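Biphenyl 2,3-Dioxygenase Beta Subunit (Sphingobium yanoikuyae, PDB 2GBW) forms the NTF2-like beta subunit of a ring-hydroxylating dioxygenase, an enzyme that probably inserts both atoms of dioxygen into aromatic rings such as biphenyl. Local coordinates at residues R81-R84 with L85-G88; D15-A18 with H19-E23; Y71-D74 with F75-K79; R33-L36 with Q37-A41; Q89-M92 with E93-P96. All blocks are in the same frame, centred on the assembly; numbering follows the deposited sequence.

Contact 1: R81-R84 with L85-G88; sequences RVER and LYSG
Around the last turn of helix 75-84 the chain folds back on Glu-83, which meets Tyr-86 and Ser-87. Glu-83 O accepts from Ser-87 N at 2.6 Å, with an N-H...O angle of 139°. A second approach, Tyr-86 N to Glu-83 O, is modelled so short (2.4 Å) that its exact length is doubtful. The side chain of Glu-83 also turns back this way: bent at chi2 (-59°), it curls until OE1 lies 3.2 Å from Tyr-86 CB and takes a weak hydrogen bond from Ser-87 OG. Carboxylate and phenol ring planes are 51° apart. The stronger partner of OE1 is Arg-33, in a salt bridge. Val-82 O meets the ring edge in its plane, 3.2 Å from Tyr-86 CD1, while Val-82 CG1 runs alongside and reaches Tyr-86 CE1 at 3.8 Å. Leu-85 CD2 lies obliquely beside the Arg-84 guanidinium, whose polar partner is an acidic side chain of another protein chain. Tyr-86 and Val-82 both lean on Tyr-32 of helix 32-38, and Tyr-86 OH probably hydrogen-bonds to Arg-33 N, so this turn is seated against that helix before the chain runs toward strand 98-112.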
loop_
_atom_site.group_PDB
_atom_site.type_symbol
_atom_site.label_atom_id
_atom_site.label_comp_id
_atom_site.label_asym_id
_atom_site.label_seq_id
_atom_site.Cartn_x
_atom_site.Cartn_y
_atom_site.Cartn_z
ATOM N N ARG B 81 -6.772 -8.583 -31.105
ATOM C CA ARG B 81 -6.317 -7.899 -29.899
ATOM C C ARG B 81 -5.381 -6.737 -30.211
ATOM O O ARG B 81 -5.472 -5.715 -29.605
ATOM C CB ARG B 81 -5.617 -8.886 -28.981
ATOM C CG ARG B 81 -6.598 -9.786 -28.201
ATOM C CD ARG B 81 -5.812 -10.771 -27.369
ATOM N NE ARG B 81 -6.623 -11.538 -26.409
ATOM C CZ ARG B 81 -7.185 -11.009 -25.312
ATOM N NH1 ARG B 81 -7.014 -9.747 -25.025
ATOM N NH2 ARG B 81 -7.887 -11.775 -24.489
ATOM N N VAL B 82 -4.433 -6.947 -31.123
ATOM C CA VAL B 82 -3.458 -5.900 -31.495
ATOM C C VAL B 82 -4.113 -4.616 -32.043
ATOM O O VAL B 82 -3.716 -3.521 -31.676
ATOM C CB VAL B 82 -2.372 -6.460 -32.432
ATOM C CG1 VAL B 82 -1.744 -5.362 -33.301
ATOM C CG2 VAL B 82 -1.330 -7.225 -31.560
ATOM N N GLU B 83 -5.144 -4.749 -32.865
ATOM C CA GLU B 83 -5.839 -3.564 -33.414
ATOM C C GLU B 83 -6.599 -2.699 -32.408
ATOM O O GLU B 83 -6.643 -1.477 -32.560
ATOM C CB GLU B 83 -6.743 -3.954 -34.565
ATOM C CG GLU B 83 -5.988 -4.638 -35.710
ATOM C CD GLU B 83 -4.856 -3.777 -36.335
ATOM O OE1 GLU B 83 -4.866 -2.533 -36.156
ATOM O OE2 GLU B 83 -3.957 -4.347 -37.009
ATOM N N ARG B 84 -7.174 -3.287 -31.371
ATOM C CA ARG B 84 -7.783 -2.475 -30.315
ATOM C C ARG B 84 -6.849 -1.323 -29.962
ATOM O O ARG B 84 -7.297 -0.206 -29.682
ATOM C CB ARG B 84 -8.054 -3.296 -29.053
ATOM C CG ARG B 84 -8.700 -2.488 -27.895
ATOM C CD ARG B 84 -8.956 -3.343 -26.671
ATOM N NE ARG B 84 -9.321 -2.506 -25.522
ATOM C CZ ARG B 84 -8.492 -2.061 -24.574
ATOM N NH1 ARG B 84 -7.207 -2.378 -24.577
ATOM N NH2 ARG B 84 -8.950 -1.278 -23.593
ATOM N N LEU B 85 -5.539 -1.567 -30.011
ATOM C CA LEU B 85 -4.613 -0.504 -29.676
ATOM C C LEU B 85 -4.300 0.412 -30.893
ATOM O O LEU B 85 -3.531 1.358 -30.746
ATOM C CB LEU B 85 -3.359 -1.080 -29.020
ATOM C CG LEU B 85 -3.593 -2.045 -27.848
ATOM C CD1 LEU B 85 -2.409 -3.007 -27.709
ATOM C CD2 LEU B 85 -3.867 -1.296 -26.530
ATOM N N TYR B 86 -4.923 0.142 -32.054
ATOM C CA TYR B 86 -4.763 0.921 -33.312
ATOM C C TYR B 86 -6.085 1.444 -33.858
ATOM O O TYR B 86 -6.316 2.657 -33.953
ATOM C CB TYR B 86 -4.215 0.059 -34.442
ATOM C CG TYR B 86 -2.781 -0.263 -34.330
ATOM C CD1 TYR B 86 -2.368 -1.329 -33.563
ATOM C CD2 TYR B 86 -1.822 0.488 -35.004
ATOM C CE1 TYR B 86 -1.070 -1.648 -33.463
ATOM C CE2 TYR B 86 -0.501 0.179 -34.888
ATOM C CZ TYR B 86 -0.134 -0.892 -34.107
ATOM O OH TYR B 86 1.178 -1.228 -33.977
ATOM N N SER B 87 -6.946 0.494 -34.227
ATOM C CA SER B 87 -8.183 0.761 -34.958
ATOM C C SER B 87 -9.267 1.376 -34.061
ATOM O O SER B 87 -10.430 1.541 -34.478
ATOM C CB SER B 87 -8.662 -0.533 -35.646
ATOM O OG SER B 87 -7.661 -1.016 -36.548
ATOM N N GLY B 88 -8.869 1.744 -32.842
ATOM C CA GLY B 88 -9.758 2.362 -31.903
ATOM C C GLY B 88 -9.179 3.549 -31.184
ATOM O O GLY B 88 -8.003 3.528 -30.777
#

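Contact 2: D15-A18 with H19-E23; sequences DIEA and HYRAE
Backbone bonding comes first where Arg-21 folds back over Glu-17 within helix 10-28, a regular alpha-helical stretch. His-19 N, Tyr-20 N, Arg-21 N and Ala-22 N each donate to the carbonyl four residues back, and the shortest of these bonds joins Arg-21 N to Glu-17 O at 2.8 Å.

Charge is the second element, and it is loose. Arg-21 bends at chi3 (-64°), folding its guanidinium back over the preceding turn, so that Glu-17 O and Ala-18 N lie over one face of it, toward the rim. NH1 ends 3.6 Å from Glu-17 CB but 4.0 Å from Glu-17 OE1, beyond a salt bridge, with carboxylate and guanidinium planes 32° apart. The attraction is therefore probably modest.

Apolar contact supplies the third: Ile-16 and Tyr-20 lie side by side, the CG2 methyl of Ile-16 resting over a face of the phenol, 4.2 Å from Tyr-20 CE2. The hydroxyl of Tyr-20 bonds Asp-142. His-19, seen to bind zinc in this protein, carries no metal in this chain. Ile-16 and Tyr-20 face the sheet, packing on Val-106 of strand 98-112 and Val-118 of strand 115-128, while Arg-21 and Ala-22 turn to strand residues of a second subunit.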
loop_
_atom_site.group_PDB
_atom_site.type_symbol
_atom_site.label_atom_id
_atom_site.label_comp_id
_atom_site.label_asym_id
_atom_site.label_seq_id
_atom_site.Cartn_x
_atom_site.Cartn_y
_atom_site.Cartn_z
ATOM N N ASP B 15 21.516 -15.151 -28.982
ATOM C CA ASP B 15 20.549 -14.784 -30.034
ATOM C C ASP B 15 19.107 -14.783 -29.537
ATOM O O ASP B 15 18.305 -13.933 -29.929
ATOM C CB ASP B 15 20.733 -15.728 -31.190
ATOM C CG ASP B 15 21.980 -15.427 -31.989
ATOM O OD1 ASP B 15 22.610 -14.350 -31.834
ATOM O OD2 ASP B 15 22.300 -16.275 -32.812
ATOM N N ILE B 16 18.790 -15.690 -28.628
ATOM C CA ILE B 16 17.439 -15.754 -28.039
ATOM C C ILE B 16 17.213 -14.559 -27.124
ATOM O O ILE B 16 16.185 -13.922 -27.157
ATOM C CB ILE B 16 17.247 -17.093 -27.294
ATOM C CG1 ILE B 16 17.196 -18.274 -28.267
ATOM C CG2 ILE B 16 15.947 -17.028 -26.469
ATOM C CD1 ILE B 16 17.299 -19.698 -27.550
ATOM N N GLU B 17 18.195 -14.214 -26.299
ATOM C CA GLU B 17 18.110 -13.019 -25.481
ATOM C C GLU B 17 17.917 -11.728 -26.313
ATOM O O GLU B 17 17.123 -10.837 -25.923
ATOM C CB GLU B 17 19.358 -12.917 -24.616
ATOM C CG GLU B 17 19.351 -13.960 -23.482
ATOM C CD GLU B 17 19.298 -13.392 -22.072
ATOM O OE1 GLU B 17 18.610 -12.360 -21.823
ATOM O OE2 GLU B 17 19.939 -14.039 -21.195
ATOM N N ALA B 18 18.686 -11.595 -27.394
ATOM C CA ALA B 18 18.585 -10.458 -28.277
ATOM C C ALA B 18 17.186 -10.363 -28.939
ATOM O O ALA B 18 16.618 -9.282 -29.023
ATOM C CB ALA B 18 19.699 -10.525 -29.332
ATOM N N HIS B 19 16.635 -11.504 -29.366
ATOM C CA HIS B 19 15.261 -11.604 -29.822
ATOM C C HIS B 19 14.246 -11.106 -28.760
ATOM O O HIS B 19 13.387 -10.293 -29.075
ATOM C CB HIS B 19 14.920 -13.063 -30.191
ATOM C CG HIS B 19 13.470 -13.292 -30.481
ATOM N ND1 HIS B 19 12.926 -13.099 -31.737
ATOM C CD2 HIS B 19 12.438 -13.641 -29.668
ATOM C CE1 HIS B 19 11.628 -13.335 -31.679
ATOM N NE2 HIS B 19 11.312 -13.682 -30.446
ATOM N N TYR B 20 14.370 -11.611 -27.540
ATOM C CA TYR B 20 13.507 -11.188 -26.446
ATOM C C TYR B 20 13.649 -9.695 -26.124
ATOM O O TYR B 20 12.654 -9.031 -25.860
ATOM C CB TYR B 20 13.763 -12.036 -25.202
ATOM C CG TYR B 20 13.052 -13.375 -25.160
ATOM C CD1 TYR B 20 12.006 -13.668 -26.017
ATOM C CD2 TYR B 20 13.428 -14.342 -24.247
ATOM C CE1 TYR B 20 11.359 -14.894 -25.961
ATOM C CE2 TYR B 20 12.788 -15.554 -24.185
ATOM C CZ TYR B 20 11.757 -15.830 -25.047
ATOM O OH TYR B 20 11.127 -17.046 -24.981
ATOM N N ARG B 21 14.869 -9.161 -26.151
ATOM C CA ARG B 21 15.080 -7.703 -25.905
ATOM C C ARG B 21 14.405 -6.866 -26.973
ATOM O O ARG B 21 13.763 -5.859 -26.662
ATOM C CB ARG B 21 16.589 -7.396 -25.814
ATOM C CG ARG B 21 17.226 -7.851 -24.504
ATOM C CD ARG B 21 18.693 -7.340 -24.361
ATOM N NE ARG B 21 19.629 -7.854 -25.340
ATOM C CZ ARG B 21 20.472 -8.864 -25.135
ATOM N NH1 ARG B 21 20.485 -9.508 -23.982
ATOM N NH2 ARG B 21 21.313 -9.241 -26.085
ATOM N N ALA B 22 14.460 -7.335 -28.230
ATOM C CA ALA B 22 13.798 -6.615 -29.342
ATOM C C ALA B 22 12.292 -6.668 -29.209
ATOM O O ALA B 22 11.598 -5.663 -29.500
ATOM C CB ALA B 22 14.323 -7.120 -30.753
ATOM N N GLU B 23 11.802 -7.818 -28.766
ATOM C CA GLU B 23 10.390 -8.012 -28.492
ATOM C C GLU B 23 9.897 -7.019 -27.445
ATOM O O GLU B 23 8.948 -6.289 -27.671
ATOM C CB GLU B 23 10.149 -9.442 -28.021
ATOM C CG GLU B 23 8.712 -9.771 -27.726
ATOM C CD GLU B 23 8.476 -11.255 -27.584
ATOM O OE1 GLU B 23 9.121 -11.873 -26.724
ATOM O OE2 GLU B 23 7.657 -11.799 -28.334
#

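Contact 3: Y71-D74 with F75-K79; sequences YNDD and FGELK
Glu-77 and Asp-74 make a capping box, a reciprocal exchange that starts a helix, and Glu-77 tells most of it. Its CB lies 3.8 Å from Asp-73 CB, its CG 3.4 Å and its CD 3.3 Å from Asp-74 OD1. The carboxylate then stacks on that of Asp-74, planes 23° apart. At the tip, Glu-77 OE1 takes the Asp-74 N-H at 2.8 Å in a nearly straight bond (169°) from the anti side, 25° out of the carboxylate plane, and accepts from a water that bridges to Asn-72 O. In return OD1 of the N-cap residue Asp-74 accepts from Glu-77 N at 3.1 Å. The first helical bond runs from Leu-78 N to Asp-74 O. Asp-74 OD1 and Glu-77 OE1 are only 3.1 Å apart; basic side chains of another protein chain, salt-bridged to Asp-74 OD2 and Glu-77 OE2, probably offset this repulsion. Strand 71-73, outermost within this chain, pairs antiparallel with strand 44-49, while Leu-78 and Phe-75 pack on Leu-36 of helix 32-38.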
loop_
_atom_site.group_PDB
_atom_site.type_symbol
_atom_site.label_atom_id
_atom_site.label_comp_id
_atom_site.label_asym_id
_atom_site.label_seq_id
_atom_site.Cartn_x
_atom_site.Cartn_y
_atom_site.Cartn_z
ATOM N N TYR B 71 -6.062 -15.570 -21.682
ATOM C CA TYR B 71 -5.789 -15.610 -23.114
ATOM C C TYR B 71 -5.812 -17.059 -23.623
ATOM O O TYR B 71 -5.301 -17.975 -22.982
ATOM C CB TYR B 71 -4.400 -15.024 -23.440
ATOM C CG TYR B 71 -4.193 -13.543 -23.244
ATOM C CD1 TYR B 71 -3.987 -12.980 -21.974
ATOM C CD2 TYR B 71 -4.207 -12.675 -24.330
ATOM C CE1 TYR B 71 -3.811 -11.594 -21.832
ATOM C CE2 TYR B 71 -4.001 -11.321 -24.185
ATOM C CZ TYR B 71 -3.795 -10.783 -22.922
ATOM O OH TYR B 71 -3.595 -9.420 -22.815
ATOM N N ASN B 72 -6.423 -17.253 -24.779
ATOM C CA ASN B 72 -6.474 -18.534 -25.439
ATOM C C ASN B 72 -6.712 -18.305 -26.929
ATOM O O ASN B 72 -7.799 -18.555 -27.454
ATOM C CB ASN B 72 -7.574 -19.376 -24.802
ATOM C CG ASN B 72 -7.350 -20.836 -24.949
ATOM O OD1 ASN B 72 -6.475 -21.296 -25.706
ATOM N ND2 ASN B 72 -8.192 -21.604 -24.263
ATOM N N ASP B 73 -5.657 -17.881 -27.620
ATOM C CA ASP B 73 -5.785 -17.236 -28.919
ATOM C C ASP B 73 -4.949 -17.896 -29.975
ATOM O O ASP B 73 -3.824 -18.372 -29.678
ATOM C CB ASP B 73 -5.316 -15.779 -28.830
ATOM C CG ASP B 73 -6.209 -14.909 -27.926
ATOM O OD1 ASP B 73 -7.385 -15.250 -27.717
ATOM O OD2 ASP B 73 -5.686 -13.902 -27.399
ATOM N N ASP B 74 -5.504 -17.895 -31.195
ATOM C CA ASP B 74 -4.765 -18.172 -32.425
ATOM C C ASP B 74 -4.328 -16.841 -33.078
ATOM O O ASP B 74 -4.561 -15.778 -32.534
ATOM C CB ASP B 74 -5.595 -19.085 -33.352
ATOM C CG ASP B 74 -6.827 -18.408 -33.957
ATOM O OD1 ASP B 74 -6.923 -17.171 -33.882
ATOM O OD2 ASP B 74 -7.736 -19.136 -34.475
ATOM N N PHE B 75 -3.676 -16.909 -34.242
ATOM C CA PHE B 75 -3.107 -15.708 -34.844
ATOM C C PHE B 75 -4.143 -14.647 -35.147
ATOM O O PHE B 75 -3.924 -13.488 -34.870
ATOM C CB PHE B 75 -2.391 -16.062 -36.168
ATOM C CG PHE B 75 -1.599 -14.952 -36.730
ATOM C CD1 PHE B 75 -0.319 -14.715 -36.278
ATOM C CD2 PHE B 75 -2.089 -14.188 -37.779
ATOM C CE1 PHE B 75 0.469 -13.709 -36.815
ATOM C CE2 PHE B 75 -1.289 -13.162 -38.331
ATOM C CZ PHE B 75 -0.019 -12.922 -37.823
ATOM N N GLY B 76 -5.248 -15.040 -35.748
ATOM C CA GLY B 76 -6.352 -14.099 -36.035
ATOM C C GLY B 76 -6.917 -13.374 -34.817
ATOM O O GLY B 76 -7.366 -12.212 -34.880
ATOM N N GLU B 77 -6.940 -14.087 -33.703
ATOM C CA GLU B 77 -7.424 -13.545 -32.447
ATOM C C GLU B 77 -6.379 -12.611 -31.825
ATOM O O GLU B 77 -6.716 -11.592 -31.279
ATOM C CB GLU B 77 -7.811 -14.696 -31.523
ATOM C CG GLU B 77 -9.082 -15.375 -32.023
ATOM C CD GLU B 77 -9.244 -16.829 -31.613
ATOM O OE1 GLU B 77 -8.290 -17.406 -31.064
ATOM O OE2 GLU B 77 -10.364 -17.383 -31.839
ATOM N N LEU B 78 -5.092 -12.941 -31.954
ATOM C CA LEU B 78 -4.051 -12.001 -31.604
ATOM C C LEU B 78 -4.109 -10.717 -32.467
ATOM O O LEU B 78 -3.922 -9.621 -31.960
ATOM C CB LEU B 78 -2.672 -12.678 -31.730
ATOM C CG LEU B 78 -1.678 -12.561 -30.609
ATOM C CD1 LEU B 78 -2.326 -12.692 -29.158
ATOM C CD2 LEU B 78 -0.533 -13.565 -30.869
ATOM N N LYS B 79 -4.323 -10.866 -33.780
ATOM C CA LYS B 79 -4.435 -9.721 -34.676
ATOM C C LYS B 79 -5.536 -8.798 -34.194
ATOM O O LYS B 79 -5.376 -7.579 -34.172
ATOM C CB LYS B 79 -4.760 -10.208 -36.098
ATOM C CG LYS B 79 -4.587 -9.163 -37.193
ATOM C CD LYS B 79 -4.483 -9.861 -38.563
ATOM C CE LYS B 79 -3.406 -9.284 -39.438
ATOM N NZ LYS B 79 -3.815 -8.014 -40.099
HETATM O O HOH W 1 -8.494 -19.645 -29.850
#

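Contact 4: R33-L36 with Q37-A41; sequences REWL and QGMVA
Trp-35 of helix 32-38 and Val-40, just beyond the helix, make a CH-pi contact in the buried packing between helix 32-38, helix 10-28, helix 75-84 and strand 150-160. The CG2 methyl of Val-40 stands over the six-membered ring, 3.6 Å from its centroid and 21° off the normal, and comes within 3.4 Å of Trp-35 CE2. The indole reaches this place because CG is anti to the backbone N (chi1 174°), which lays the ring along the turn that Val-40 enters. Met-39 approaches a different part of the same indole, at the edge. Its sulfur forms a Met-aromatic contact 5.1 Å from the centroid of the five-membered ring, though two conformers were modelled and the terminal methyl sits implausibly close, so the detail is doubtful.

The last backbone bonds of the helix run from Met-39 N to Trp-35 O at 2.8 Å and from Gly-38 N to Glu-34 O at 3.0 Å. Gln-37 lies extended, its CG only 3.0 Å from Arg-33 O, and a water links that carbonyl to Gln-37 NE2, the second bond being weak. Chemically, the contact divides into two: an apolar inner side where the Val-40 methyl covers the indole face, with Met-39 near its edge, and an exposed side with Gln-37 and the charged Arg-33, which is salt-bridged to Glu-83. The buried indole N-H is satisfied by Glu-23.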
loop_
_atom_site.group_PDB
_atom_site.type_symbol
_atom_site.label_atom_id
_atom_site.label_comp_id
_atom_site.label_asym_id
_atom_site.label_seq_id
_atom_site.Cartn_x
_atom_site.Cartn_y
_atom_site.Cartn_z
ATOM N N ARG B 33 2.087 -4.296 -34.552
ATOM C CA ARG B 33 1.935 -4.891 -35.868
ATOM C C ARG B 33 3.240 -5.498 -36.350
ATOM O O ARG B 33 3.274 -6.592 -36.884
ATOM C CB ARG B 33 1.468 -3.838 -36.855
ATOM C CG ARG B 33 0.008 -3.521 -36.755
ATOM C CD ARG B 33 -0.320 -2.310 -37.578
ATOM N NE ARG B 33 -1.747 -2.191 -37.826
ATOM C CZ ARG B 33 -2.344 -1.042 -38.101
ATOM N NH1 ARG B 33 -1.629 0.066 -38.154
ATOM N NH2 ARG B 33 -3.648 -1.000 -38.317
ATOM N N GLU B 34 4.311 -4.752 -36.157
ATOM C CA GLU B 34 5.644 -5.224 -36.446
ATOM C C GLU B 34 5.996 -6.473 -35.637
ATOM O O GLU B 34 6.614 -7.393 -36.144
ATOM C CB GLU B 34 6.627 -4.092 -36.186
ATOM C CG GLU B 34 6.481 -2.940 -37.167
ATOM C CD GLU B 34 5.658 -1.755 -36.657
ATOM O OE1 GLU B 34 4.660 -1.940 -35.923
ATOM O OE2 GLU B 34 6.016 -0.618 -37.024
ATOM N N TRP B 35 5.572 -6.501 -34.378
ATOM C CA TRP B 35 5.699 -7.685 -33.538
ATOM C C TRP B 35 4.970 -8.884 -34.122
ATOM O O TRP B 35 5.546 -9.949 -34.296
ATOM C CB TRP B 35 5.191 -7.389 -32.123
ATOM C CG TRP B 35 5.143 -8.567 -31.221
ATOM C CD1 TRP B 35 6.197 -9.241 -30.712
ATOM C CD2 TRP B 35 3.973 -9.203 -30.704
ATOM N NE1 TRP B 35 5.767 -10.267 -29.922
ATOM C CE2 TRP B 35 4.401 -10.263 -29.897
ATOM C CE3 TRP B 35 2.603 -8.975 -30.844
ATOM C CZ2 TRP B 35 3.513 -11.092 -29.229
ATOM C CZ3 TRP B 35 1.728 -9.796 -30.184
ATOM C CH2 TRP B 35 2.181 -10.842 -29.389
ATOM N N LEU B 36 3.685 -8.704 -34.399
ATOM C CA LEU B 36 2.870 -9.794 -34.962
ATOM C C LEU B 36 3.444 -10.377 -36.258
ATOM O O LEU B 36 3.414 -11.594 -36.452
ATOM C CB LEU B 36 1.450 -9.310 -35.205
ATOM C CG LEU B 36 0.319 -10.339 -35.174
ATOM C CD1 LEU B 36 0.344 -11.150 -33.872
ATOM C CD2 LEU B 36 -0.981 -9.612 -35.383
ATOM N N GLN B 37 3.939 -9.501 -37.132
ATOM C CA GLN B 37 4.512 -9.887 -38.440
ATOM C C GLN B 37 5.827 -10.614 -38.306
ATOM O O GLN B 37 5.960 -11.733 -38.781
ATOM C CB GLN B 37 4.746 -8.646 -39.309
ATOM C CG GLN B 37 3.502 -7.846 -39.557
ATOM C CD GLN B 37 3.607 -6.885 -40.744
ATOM O OE1 GLN B 37 4.431 -7.089 -41.678
ATOM N NE2 GLN B 37 2.755 -5.836 -40.731
ATOM N N GLY B 38 6.775 -9.973 -37.621
ATOM C CA GLY B 38 8.136 -10.413 -37.519
ATOM C C GLY B 38 8.534 -11.327 -36.374
ATOM O O GLY B 38 9.593 -11.969 -36.475
ATOM N N MET B 39 7.751 -11.377 -35.286
ATOM C CA MET B 39 8.147 -12.163 -34.121
ATOM C C MET B 39 7.181 -13.290 -33.742
ATOM O O MET B 39 7.514 -14.119 -32.906
ATOM C CB MET B 39 8.427 -11.236 -32.931
ATOM C CG MET B 39 9.417 -10.111 -33.268
ATOM S SD MET B 39 10.013 -9.048 -31.911
ATOM C CE MET B 39 8.761 -7.778 -31.736
ATOM N N VAL B 40 6.019 -13.344 -34.368
ATOM C CA VAL B 40 4.986 -14.330 -34.025
ATOM C C VAL B 40 4.621 -15.149 -35.240
ATOM O O VAL B 40 4.372 -14.601 -36.303
ATOM C CB VAL B 40 3.702 -13.640 -33.467
ATOM C CG1 VAL B 40 2.589 -14.679 -33.136
ATOM C CG2 VAL B 40 4.020 -12.770 -32.235
ATOM N N ALA B 41 4.663 -16.472 -35.083
ATOM C CA ALA B 41 4.395 -17.409 -36.158
ATOM C C ALA B 41 2.899 -17.509 -36.382
ATOM O O ALA B 41 2.109 -17.310 -35.467
ATOM C CB ALA B 41 4.944 -18.787 -35.783
HETATM O O HOH W 2 0.819 -7.232 -38.321
#

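Contact 5: Q89-M92 with E93-P96; sequences QVWM and EDPP
Glu-93 and Asp-94 fold back on Val-90 and Trp-91 in a short 3-10 turn, bonded three residues apart. Glu-93 N donates to Val-90 O at 3.0 Å, bent to 135°, and Asp-94 N to Trp-91 O at 3.1 Å; both donors stand above the carbonyl plane. Glu-93 CB lies alongside Val-90, 4.2 Å from Val-90 CG1, and its chain bends at chi2 so that OE2 reaches Ser-97 OG. Asp-94 lies beside the Trp-91 indole, with OD2 in the ring plane at the edge, 3.8 Å from Trp-91 CZ3, the carboxylate and ring planes 41° apart. Its other oxygen, OD1, accepts from Thr-56 N of a second subunit. A water joins Met-92 O and Pro-95 O, spanning the cis peptide before Pro-95. Trp-91 stacks on an aromatic side chain of another protein chain, so this loop between helix 75-84 and strand 98-112 lies at an interface; Arg-128, ending strand 115-128, bonds Met-92 O, and Arg-129 bonds Trp-91 O and Asp-94 O.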
loop_
_atom_site.group_PDB
_atom_site.type_symbol
_atom_site.label_atom_id
_atom_site.label_comp_id
_atom_site.label_asym_id
_atom_site.label_seq_id
_atom_site.Cartn_x
_atom_site.Cartn_y
_atom_site.Cartn_z
ATOM N N GLN B 89 -9.996 4.593 -31.091
ATOM C CA GLN B 89 -9.883 5.594 -30.042
ATOM C C GLN B 89 -10.409 4.891 -28.768
ATOM O O GLN B 89 -11.624 4.766 -28.579
ATOM C CB GLN B 89 -10.733 6.877 -30.281
ATOM C CG GLN B 89 -11.562 7.017 -31.619
ATOM C CD GLN B 89 -12.909 6.261 -31.609
ATOM O OE1 GLN B 89 -13.531 6.048 -32.663
ATOM N NE2 GLN B 89 -13.366 5.865 -30.414
ATOM N N VAL B 90 -9.480 4.434 -27.935
ATOM C CA VAL B 90 -9.776 3.871 -26.635
ATOM C C VAL B 90 -9.409 4.924 -25.596
ATOM O O VAL B 90 -8.244 5.231 -25.396
ATOM C CB VAL B 90 -8.942 2.555 -26.385
ATOM C CG1 VAL B 90 -8.977 2.194 -24.944
ATOM C CG2 VAL B 90 -9.516 1.410 -27.230
ATOM N N TRP B 91 -10.402 5.458 -24.891
ATOM C CA TRP B 91 -10.158 6.662 -24.120
ATOM C C TRP B 91 -9.278 6.441 -22.901
ATOM O O TRP B 91 -8.544 7.356 -22.487
ATOM C CB TRP B 91 -11.491 7.320 -23.744
ATOM C CG TRP B 91 -12.307 7.665 -24.974
ATOM C CD1 TRP B 91 -13.477 7.101 -25.363
ATOM C CD2 TRP B 91 -11.938 8.590 -26.004
ATOM N NE1 TRP B 91 -13.897 7.656 -26.565
ATOM C CE2 TRP B 91 -12.968 8.575 -26.975
ATOM C CE3 TRP B 91 -10.847 9.453 -26.187
ATOM C CZ2 TRP B 91 -12.941 9.389 -28.117
ATOM C CZ3 TRP B 91 -10.816 10.278 -27.321
ATOM C CH2 TRP B 91 -11.861 10.233 -28.272
ATOM N N MET B 92 -9.339 5.256 -22.294
ATOM C CA MET B 92 -8.383 4.926 -21.219
ATOM C C MET B 92 -6.933 4.994 -21.657
ATOM O O MET B 92 -6.075 5.222 -20.822
ATOM C CB MET B 92 -8.589 3.505 -20.668
ATOM C CG MET B 92 -9.507 3.441 -19.535
ATOM S SD MET B 92 -9.485 1.778 -18.839
ATOM C CE MET B 92 -7.881 1.702 -18.039
ATOM N N GLU B 93 -6.663 4.736 -22.943
ATOM C CA GLU B 93 -5.335 4.807 -23.521
ATOM C C GLU B 93 -5.077 6.088 -24.260
ATOM O O GLU B 93 -4.252 6.117 -25.183
ATOM C CB GLU B 93 -5.118 3.661 -24.485
ATOM C CG GLU B 93 -4.910 2.376 -23.813
ATOM C CD GLU B 93 -3.594 2.361 -23.064
ATOM O OE1 GLU B 93 -2.509 2.381 -23.711
ATOM O OE2 GLU B 93 -3.679 2.341 -21.822
ATOM N N ASP B 94 -5.760 7.152 -23.862
ATOM C CA ASP B 94 -5.446 8.460 -24.396
ATOM C C ASP B 94 -4.883 9.314 -23.252
ATOM O O ASP B 94 -5.648 9.839 -22.444
ATOM C CB ASP B 94 -6.669 9.075 -25.058
ATOM C CG ASP B 94 -6.365 10.389 -25.760
ATOM O OD1 ASP B 94 -5.175 10.695 -25.931
ATOM O OD2 ASP B 94 -7.332 11.137 -26.098
ATOM N N PRO B 95 -3.537 9.467 -23.189
ATOM C CA PRO B 95 -2.504 8.901 -24.060
ATOM C C PRO B 95 -2.157 7.499 -23.628
ATOM O O PRO B 95 -2.611 7.060 -22.605
ATOM C CB PRO B 95 -1.315 9.821 -23.836
ATOM C CG PRO B 95 -1.507 10.247 -22.364
ATOM C CD PRO B 95 -2.970 10.359 -22.165
ATOM N N PRO B 96 -1.394 6.770 -24.442
ATOM C CA PRO B 96 -1.149 5.406 -23.999
ATOM C C PRO B 96 -0.468 5.334 -22.607
ATOM O O PRO B 96 0.348 6.186 -22.234
ATOM C CB PRO B 96 -0.260 4.825 -25.103
ATOM C CG PRO B 96 -0.506 5.674 -26.283
ATOM C CD PRO B 96 -0.794 7.055 -25.744
HETATM O O HOH W 3 -3.521 5.873 -20.075
#

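In the fold
The contacts illustrate how turns along one chain share a few bridges. Contacts 1 and 3 occupy the two ends of helix 75-84, joined by the salt bridge Arg-81 NE to Asp-73 OD2, 2.7 Å. Contact 4 touches both, through Glu-83 OE1 to Arg-33 NH2 at 2.9 Å and through Leu-36 packing on Leu-78. It also meets contact 2, where Glu-23 OE2 probably accepts from Trp-35 NE1 at 2.9 Å and Met-39 lies against His-19. Contact 5 follows contact 1 directly, their centres about 11 Å apart. No metal is bound to this chain. Asn-72 of contact 3 bonds His-45, another residue seen binding zinc; all but contact 4 reach other protein chains.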